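Local atomic coordinates of phosphate-binding protein (Xanthomonas axonopodis pv. citri, PDB entry 5UB3), a protein that probably serves as a periplasmic binding protein of the phosphonate-binding family, here bound to chloride, and as the sensor partner of a diguanylate cyclase. Residues A[73-78]-A[274-279]; A[78-83]-A[223-228]. All blocks are in the same frame, centred on the assembly; numbering follows the deposited sequence.

Interaction 1 (A[73-78]-A[274-279]); sequences LEQRGS and RVRDHV
Q75, the last residue of helix 67-75, and R76 just after it meet R276 of the C-terminal helix 259-277 in a polar surface contact of the periplasmic binding protein fold. V275, on the same end of helix 259-277, packs on L132 of helix 124-136, so this helix end lies between helices 67-75 and 124-136. The CA atoms of Q75 and R276 are 10.3 Å apart, and long side chains bridge the gap. R276 reaches across with a chain bent about its CG-CD bond (chi3 72°), which turns its guanidinium beside the amide of Q75. There NH1 of R276 donates to OE1 of Q75 over 2.9 Å, a nearly straight bond (166° at the hydrogen) that uses a lone pair in the carbonyl plane. Amide and guanidinium are almost coplanar. NE2 of Q75 is hydrogen-bonded to S269 of the same C-terminal helix, so both ends of the amide are held, which should restrain its rotation. On one face of the R276 guanidinium lies that of R76, an offset stack, planes tilted by 29°, with centres 4.1 Å apart. Both arginines are partly exposed, so solvent may screen the two like charges. Helix 67-75 ends in a Schellman motif: G77 takes positive phi, N of G77 bonds to O of E74 at 2.8 Å and N of S78 to O of L73 at 3.3 Å. Within the guanidinium stack, the nearest atoms are NH2 of R76 and NH2 of R276, 3.6 Å apart.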
ATOM      1  N   LEU A  73      -1.616   8.956  -5.452  1.00 16.37           N
ATOM      2  CA  LEU A  73      -0.956   9.402  -6.670  1.00 16.92           C
ATOM      3  C   LEU A  73      -1.978   9.888  -7.697  1.00 19.61           C
ATOM      4  O   LEU A  73      -1.800  10.962  -8.272  1.00 23.76           O
ATOM      5  CB  LEU A  73      -0.087   8.324  -7.263  1.00 17.02           C
ATOM      6  CG  LEU A  73       0.990   7.716  -6.376  1.00 17.96           C
ATOM      7  CD1 LEU A  73       1.619   6.503  -7.048  1.00 17.54           C
ATOM      8  CD2 LEU A  73       2.024   8.765  -6.013  1.00 17.29           C
ATOM      9  N   GLU A  74      -3.045   9.126  -7.917  1.00 19.13           N
ATOM     10  CA  GLU A  74      -4.091   9.558  -8.871  1.00 21.81           C
ATOM     11  C   GLU A  74      -4.708  10.895  -8.448  1.00 21.96           C
ATOM     12  O   GLU A  74      -4.942  11.749  -9.284  1.00 20.53           O
ATOM     13  CB  GLU A  74      -5.193   8.512  -9.033  1.00 21.68           C
ATOM     14  CG  GLU A  74      -6.094   8.780 -10.223  1.00 27.53           C
ATOM     15  CD  GLU A  74      -7.131   7.713 -10.440  1.00 29.28           C
ATOM     16  OE1 GLU A  74      -7.343   7.262 -11.573  1.00 33.19           O
ATOM     17  OE2 GLU A  74      -7.789   7.406  -9.474  1.00 31.36           O
ATOM     18  N   GLN A  75      -4.943  11.077  -7.157  1.00 21.41           N
ATOM     19  CA  GLN A  75      -5.576  12.326  -6.676  1.00 24.34           C
ATOM     20  C   GLN A  75      -4.760  13.559  -6.916  1.00 24.64           C
ATOM     21  O   GLN A  75      -5.299  14.596  -7.225  1.00 23.18           O
ATOM     22  CB  GLN A  75      -5.865  12.266  -5.194  1.00 22.02           C
ATOM     23  CG  GLN A  75      -7.010  11.365  -4.879  1.00 21.32           C
ATOM     24  CD  GLN A  75      -7.091  11.056  -3.397  1.00 21.56           C
ATOM     25  OE1 GLN A  75      -6.356  11.638  -2.556  1.00 18.57           O
ATOM     26  NE2 GLN A  75      -8.033  10.180  -3.048  1.00 21.51           N
ATOM     27  N   ARG A  76      -3.458  13.424  -6.753  1.00 24.66           N
ATOM     28  CA  ARG A  76      -2.549  14.477  -7.112  1.00 25.44           C
ATOM     29  C   ARG A  76      -2.393  14.622  -8.630  1.00 26.59           C
ATOM     30  O   ARG A  76      -1.651  15.463  -9.054  1.00 31.56           O
ATOM     31  CB  ARG A  76      -1.197  14.274  -6.436  1.00 27.56           C
ATOM     32  CG  ARG A  76      -1.294  14.346  -4.919  1.00 29.21           C
ATOM     33  CD  ARG A  76       0.055  14.059  -4.327  1.00 32.73           C
ATOM     34  NE  ARG A  76       0.093  14.463  -2.939  1.00 38.45           N
ATOM     35  CZ  ARG A  76      -0.148  13.686  -1.890  1.00 45.23           C
ATOM     36  NH1 ARG A  76      -0.457  12.397  -2.023  1.00 51.79           N
ATOM     37  NH2 ARG A  76      -0.056  14.212  -0.678  1.00 48.53           N
ATOM     38  N   GLY A  77      -3.104  13.855  -9.450  1.00 23.60           N
ATOM     39  CA  GLY A  77      -3.081  14.084 -10.907  1.00 25.69           C
ATOM     40  C   GLY A  77      -1.874  13.537 -11.651  1.00 25.50           C
ATOM     41  O   GLY A  77      -1.670  13.854 -12.827  1.00 25.15           O
ATOM     42  N   SER A  78      -1.102  12.687 -10.990  1.00 22.80           N
ATOM     43  CA  SER A  78       0.187  12.298 -11.486  1.00 24.40           C
ATOM     44  C   SER A  78       0.250  10.861 -12.113  1.00 22.34           C
ATOM     45  O   SER A  78       1.207  10.524 -12.824  1.00 19.78           O
ATOM     46  CB  SER A  78       1.179  12.507 -10.369  1.00 26.61           C
ATOM     47  OG  SER A  78       1.003  11.591  -9.311  1.00 32.52           O
ATOM     48  N   ARG A 274     -11.083  11.714   1.760  1.00 21.34           N
ATOM     49  CA  ARG A 274     -11.689  12.116   3.033  1.00 21.07           C
ATOM     50  C   ARG A 274     -10.681  12.096   4.146  1.00 19.57           C
ATOM     51  O   ARG A 274     -10.653  13.010   5.002  1.00 19.45           O
ATOM     52  CB  ARG A 274     -12.830  11.190   3.348  1.00 22.87           C
ATOM     53  CG  ARG A 274     -13.573  11.539   4.606  1.00 25.12           C
ATOM     54  CD  ARG A 274     -14.620  10.476   4.881  1.00 27.73           C
ATOM     55  NE  ARG A 274     -15.398  10.796   6.055  1.00 27.08           N
ATOM     56  CZ  ARG A 274     -16.413  10.068   6.519  1.00 27.10           C
ATOM     57  NH1 ARG A 274     -16.811   8.931   5.943  1.00 30.16           N
ATOM     58  NH2 ARG A 274     -17.028  10.496   7.579  1.00 28.36           N
ATOM     59  N   VAL A 275      -9.850  11.051   4.174  1.00 18.36           N
ATOM     60  CA  VAL A 275      -8.769  10.989   5.161  1.00 17.66           C
ATOM     61  C   VAL A 275      -7.841  12.210   4.997  1.00 18.72           C
ATOM     62  O   VAL A 275      -7.453  12.902   5.964  1.00 17.32           O
ATOM     63  CB  VAL A 275      -7.967   9.678   5.049  1.00 17.72           C
ATOM     64  CG1 VAL A 275      -6.700   9.752   5.926  1.00 17.78           C
ATOM     65  CG2 VAL A 275      -8.820   8.505   5.488  1.00 18.11           C
ATOM     66  N   ARG A 276      -7.508  12.473   3.747  1.00 19.80           N
ATOM     67  CA  ARG A 276      -6.626  13.579   3.452  1.00 23.58           C
ATOM     68  C   ARG A 276      -7.239  14.925   3.831  1.00 25.51           C
ATOM     69  O   ARG A 276      -6.555  15.802   4.342  1.00 26.18           O
ATOM     70  CB  ARG A 276      -6.287  13.561   2.018  1.00 23.81           C
ATOM     71  CG  ARG A 276      -5.285  12.482   1.681  1.00 23.60           C
ATOM     72  CD  ARG A 276      -4.975  12.603   0.221  1.00 25.20           C
ATOM     73  NE  ARG A 276      -4.159  13.800  -0.008  1.00 25.47           N
ATOM     74  CZ  ARG A 276      -4.117  14.474  -1.147  1.00 27.88           C
ATOM     75  NH1 ARG A 276      -4.794  14.064  -2.221  1.00 25.34           N
ATOM     76  NH2 ARG A 276      -3.343  15.561  -1.220  1.00 31.30           N
ATOM     77  N   ASP A 277      -8.522  15.073   3.559  1.00 25.47           N
ATOM     78  CA  ASP A 277      -9.240  16.307   3.860  1.00 28.48           C
ATOM     79  C   ASP A 277      -9.353  16.501   5.388  1.00 31.61           C
ATOM     80  O   ASP A 277      -9.261  17.623   5.850  1.00 33.94           O
ATOM     81  CB  ASP A 277     -10.575  16.308   3.128  1.00 25.86           C
ATOM     82  CG  ASP A 277     -10.410  16.538   1.645  1.00 26.64           C
ATOM     83  OD1 ASP A 277      -9.304  16.961   1.225  1.00 26.12           O
ATOM     84  OD2 ASP A 277     -11.372  16.322   0.894  1.00 27.06           O
ATOM     85  N   HIS A 278      -9.426  15.428   6.171  1.00 33.89           N
ATOM     86  CA  HIS A 278      -9.757  15.528   7.607  1.00 43.85           C
ATOM     87  C   HIS A 278      -8.606  15.061   8.493  1.00 47.89           C
ATOM     88  O   HIS A 278      -8.835  14.426   9.513  1.00 55.27           O
ATOM     89  CB  HIS A 278     -11.122  14.829   7.892  1.00 47.87           C
ATOM     90  CG  HIS A 278     -12.257  15.348   7.027  1.00 55.96           C
ATOM     91  ND1 HIS A 278     -12.940  16.519   7.306  1.00 56.89           N
ATOM     92  CD2 HIS A 278     -12.784  14.888   5.858  1.00 55.11           C
ATOM     93  CE1 HIS A 278     -13.847  16.740   6.369  1.00 55.61           C
ATOM     94  NE2 HIS A 278     -13.771  15.769   5.476  1.00 54.93           N
ATOM     95  N   VAL A 279      -7.382  15.444   8.104  1.00 51.51           N
ATOM     96  CA  VAL A 279      -6.146  15.184   8.866  1.00 49.93           C
ATOM     97  C   VAL A 279      -5.133  16.362   8.792  1.00 52.09           C
ATOM     98  O   VAL A 279      -4.432  16.569   7.804  1.00 45.06           O
ATOM     99  CB  VAL A 279      -5.507  13.867   8.419  1.00 50.34           C
ATOM    100  CG1 VAL A 279      -4.065  13.769   8.873  1.00 53.68           C
ATOM    101  CG2 VAL A 279      -6.305  12.670   8.973  1.00 47.98           C
TER

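Interaction 2 (A[78-83]-A[223-228]); sequences SAHPLL and AVEQRL
Strand 79-87 packs here against helix 222-235 in a helix-on-sheet contact that joins a His-carboxylate hydrogen bond, H80 to E225, to a leucine pair, L82 with L228. Strand and helix segments run at 39° to each other, their axes 9.5 Å apart. The H80 ring leaves the strand with CG between the backbone N and the carbonyl carbon (chi1 56°), which lets its far edge meet the E225 carboxylate coming from the opposite direction. NE2 of H80 donates to OE1 of E225 over 2.8 Å; the acceptor lies in the ring plane, whereas the donor meets OE1 from its syn side, tilted out of the carboxylate plane. Deeper in, L82 points toward the helix and splits its methyls: CD1 rests on CG of E225 at 3.6 Å, and CD2 on CG of L228 at 3.9 Å, the two leucines crossing at about a right angle. V216 of the adjacent strand 209-217 touches H80, E225 and L228. Where L82 and L83 both face E214 of that strand, a classic beta bulge forms. E225 would tend to favour a protonated H80, an effect that the salt bridge of its OE2 with R229 probably tempers.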
ATOM      1  N   SER A  78      -1.102  12.687 -10.990  1.00 22.80           N
ATOM      2  CA  SER A  78       0.187  12.298 -11.486  1.00 24.40           C
ATOM      3  C   SER A  78       0.250  10.861 -12.113  1.00 22.34           C
ATOM      4  O   SER A  78       1.207  10.524 -12.824  1.00 19.78           O
ATOM      5  CB  SER A  78       1.179  12.507 -10.369  1.00 26.61           C
ATOM      6  OG  SER A  78       1.003  11.591  -9.311  1.00 32.52           O
ATOM      7  N   ALA A  79      -0.818  10.089 -11.965  1.00 21.73           N
ATOM      8  CA  ALA A  79      -0.879   8.730 -12.451  1.00 18.25           C
ATOM      9  C   ALA A  79      -2.316   8.161 -12.566  1.00 18.67           C
ATOM     10  O   ALA A  79      -3.245   8.625 -11.894  1.00 17.80           O
ATOM     11  CB  ALA A  79      -0.065   7.872 -11.546  1.00 17.72           C
ATOM     12  N   HIS A  80      -2.469   7.123 -13.376  1.00 17.46           N
ATOM     13  CA  HIS A  80      -3.775   6.482 -13.558  1.00 17.43           C
ATOM     14  C   HIS A  80      -3.578   4.980 -13.620  1.00 16.21           C
ATOM     15  O   HIS A  80      -2.491   4.524 -13.966  1.00 15.98           O
ATOM     16  CB  HIS A  80      -4.496   7.022 -14.809  1.00 17.47           C
ATOM     17  CG  HIS A  80      -3.687   6.877 -16.060  1.00 18.51           C
ATOM     18  ND1 HIS A  80      -2.726   7.793 -16.418  1.00 19.55           N
ATOM     19  CD2 HIS A  80      -3.706   5.952 -17.039  1.00 18.11           C
ATOM     20  CE1 HIS A  80      -2.133   7.407 -17.535  1.00 18.85           C
ATOM     21  NE2 HIS A  80      -2.719   6.304 -17.941  1.00 19.70           N
ATOM     22  N   PRO A  81      -4.622   4.207 -13.320  1.00 16.49           N
ATOM     23  CA  PRO A  81      -4.453   2.758 -13.299  1.00 16.54           C
ATOM     24  C   PRO A  81      -4.199   2.118 -14.663  1.00 17.39           C
ATOM     25  O   PRO A  81      -4.798   2.536 -15.638  1.00 15.92           O
ATOM     26  CB  PRO A  81      -5.784   2.263 -12.701  1.00 16.79           C
ATOM     27  CG  PRO A  81      -6.373   3.449 -11.989  1.00 16.90           C
ATOM     28  CD  PRO A  81      -5.897   4.649 -12.699  1.00 17.00           C
ATOM     29  N   LEU A  82      -3.308   1.139 -14.715  1.00 18.10           N
ATOM     30  CA  LEU A  82      -3.006   0.388 -15.906  1.00 17.32           C
ATOM     31  C   LEU A  82      -3.655  -0.987 -15.825  1.00 19.03           C
ATOM     32  O   LEU A  82      -4.324  -1.397 -16.776  1.00 19.82           O
ATOM     33  CB  LEU A  82      -1.508   0.170 -15.994  1.00 17.91           C
ATOM     34  CG  LEU A  82      -1.012  -0.561 -17.247  1.00 19.41           C
ATOM     35  CD1 LEU A  82      -0.860   0.435 -18.343  1.00 22.68           C
ATOM     36  CD2 LEU A  82       0.311  -1.230 -16.955  1.00 21.44           C
ATOM     37  N   LEU A  83      -3.389  -1.693 -14.721  1.00 17.50           N
ATOM     38  CA  LEU A  83      -3.792  -3.087 -14.477  1.00 18.00           C
ATOM     39  C   LEU A  83      -4.084  -3.262 -13.012  1.00 17.75           C
ATOM     40  O   LEU A  83      -3.465  -2.603 -12.196  1.00 19.46           O
ATOM     41  CB  LEU A  83      -2.672  -4.083 -14.847  1.00 17.82           C
ATOM     42  CG  LEU A  83      -2.409  -4.285 -16.328  1.00 19.67           C
ATOM     43  CD1 LEU A  83      -1.157  -5.099 -16.568  1.00 19.22           C
ATOM     44  CD2 LEU A  83      -3.644  -4.880 -16.995  1.00 21.45           C
ATOM     45  N   ALA A 223       1.069   4.603 -26.793  1.00 25.18           N
ATOM     46  CA  ALA A 223       1.603   3.313 -27.352  1.00 25.41           C
ATOM     47  C   ALA A 223       2.477   2.555 -26.309  1.00 23.09           C
ATOM     48  O   ALA A 223       2.485   1.326 -26.211  1.00 23.18           O
ATOM     49  CB  ALA A 223       2.380   3.553 -28.622  1.00 24.21           C
ATOM     50  N   VAL A 224       3.174   3.314 -25.496  1.00 21.69           N
ATOM     51  CA  VAL A 224       3.988   2.722 -24.428  1.00 21.32           C
ATOM     52  C   VAL A 224       3.044   2.141 -23.406  1.00 19.95           C
ATOM     53  O   VAL A 224       3.219   1.022 -22.987  1.00 21.32           O
ATOM     54  CB  VAL A 224       4.964   3.751 -23.832  1.00 20.58           C
ATOM     55  CG1 VAL A 224       5.727   3.202 -22.639  1.00 20.58           C
ATOM     56  CG2 VAL A 224       5.968   4.173 -24.898  1.00 23.74           C
ATOM     57  N   GLU A 225       2.035   2.922 -23.042  1.00 21.12           N
ATOM     58  CA  GLU A 225       1.044   2.474 -22.099  1.00 21.01           C
ATOM     59  C   GLU A 225       0.383   1.164 -22.549  1.00 19.16           C
ATOM     60  O   GLU A 225       0.276   0.216 -21.791  1.00 16.91           O
ATOM     61  CB  GLU A 225       0.015   3.554 -21.807  1.00 20.05           C
ATOM     62  CG  GLU A 225      -1.054   3.028 -20.875  1.00 20.48           C
ATOM     63  CD  GLU A 225      -1.954   4.070 -20.291  1.00 20.93           C
ATOM     64  OE1 GLU A 225      -1.642   5.244 -20.249  1.00 23.92           O
ATOM     65  OE2 GLU A 225      -3.029   3.704 -19.884  1.00 22.35           O
ATOM     66  N   GLN A 226      -0.052   1.138 -23.800  1.00 20.50           N
ATOM     67  CA  GLN A 226      -0.781   0.010 -24.337  1.00 24.35           C
ATOM     68  C   GLN A 226       0.065  -1.254 -24.368  1.00 22.77           C
ATOM     69  O   GLN A 226      -0.401  -2.357 -24.047  1.00 20.69           O
ATOM     70  CB  GLN A 226      -1.336   0.418 -25.718  1.00 29.65           C
ATOM     71  CG  GLN A 226      -1.877  -0.703 -26.588  1.00 34.51           C
ATOM     72  CD  GLN A 226      -2.340  -0.120 -27.932  1.00 40.41           C
ATOM     73  OE1 GLN A 226      -1.516   0.224 -28.804  1.00 48.10           O
ATOM     74  NE2 GLN A 226      -3.657   0.043 -28.083  1.00 42.78           N
ATOM     75  N   ARG A 227       1.338  -1.070 -24.708  1.00 22.76           N
ATOM     76  CA  ARG A 227       2.237  -2.192 -24.872  1.00 21.12           C
ATOM     77  C   ARG A 227       2.667  -2.693 -23.499  1.00 19.86           C
ATOM     78  O   ARG A 227       2.769  -3.885 -23.290  1.00 17.99           O
ATOM     79  CB  ARG A 227       3.468  -1.738 -25.669  1.00 22.49           C
ATOM     80  CG  ARG A 227       4.540  -2.791 -25.824  1.00 22.91           C
ATOM     81  CD  ARG A 227       4.064  -3.972 -26.695  1.00 23.96           C
ATOM     82  NE  ARG A 227       5.032  -5.072 -26.585  1.00 24.13           N
ATOM     83  CZ  ARG A 227       4.776  -6.369 -26.817  1.00 26.95           C
ATOM     84  NH1 ARG A 227       3.549  -6.783 -27.180  1.00 26.74           N
ATOM     85  NH2 ARG A 227       5.756  -7.265 -26.666  1.00 25.48           N
ATOM     86  N   LEU A 228       2.929  -1.770 -22.576  1.00 17.96           N
ATOM     87  CA  LEU A 228       3.204  -2.181 -21.187  1.00 18.26           C
ATOM     88  C   LEU A 228       2.115  -3.110 -20.633  1.00 17.93           C
ATOM     89  O   LEU A 228       2.428  -4.139 -20.029  1.00 18.44           O
ATOM     90  CB  LEU A 228       3.326  -0.992 -20.242  1.00 16.81           C
ATOM     91  CG  LEU A 228       3.786  -1.277 -18.806  1.00 16.85           C
ATOM     92  CD1 LEU A 228       5.088  -2.082 -18.692  1.00 16.71           C
ATOM     93  CD2 LEU A 228       3.950   0.060 -18.102  1.00 17.95           C
TER

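Interactions 1 and 2 share S78, at the turn where helix 67-75 gives way to strand 79-87, and their centres are 21 Å apart. From this one helix-turn-strand unit, interaction 1 reaches the C-terminal helix 259-277 and interaction 2 reaches helix 222-235. E74 connects them directly: its OE1 lies 3.2 Å from CD of P81, and its CG 3.3 Å from O of A79, so the E74 side chain packs along the start of the strand. T218, just past strand 209-217, bonds through OG1 to O of G77 and through its backbone to S78; that strand also flanks interaction 2. Interaction 1 is superficial and polar, whereas interaction 2 is partly buried.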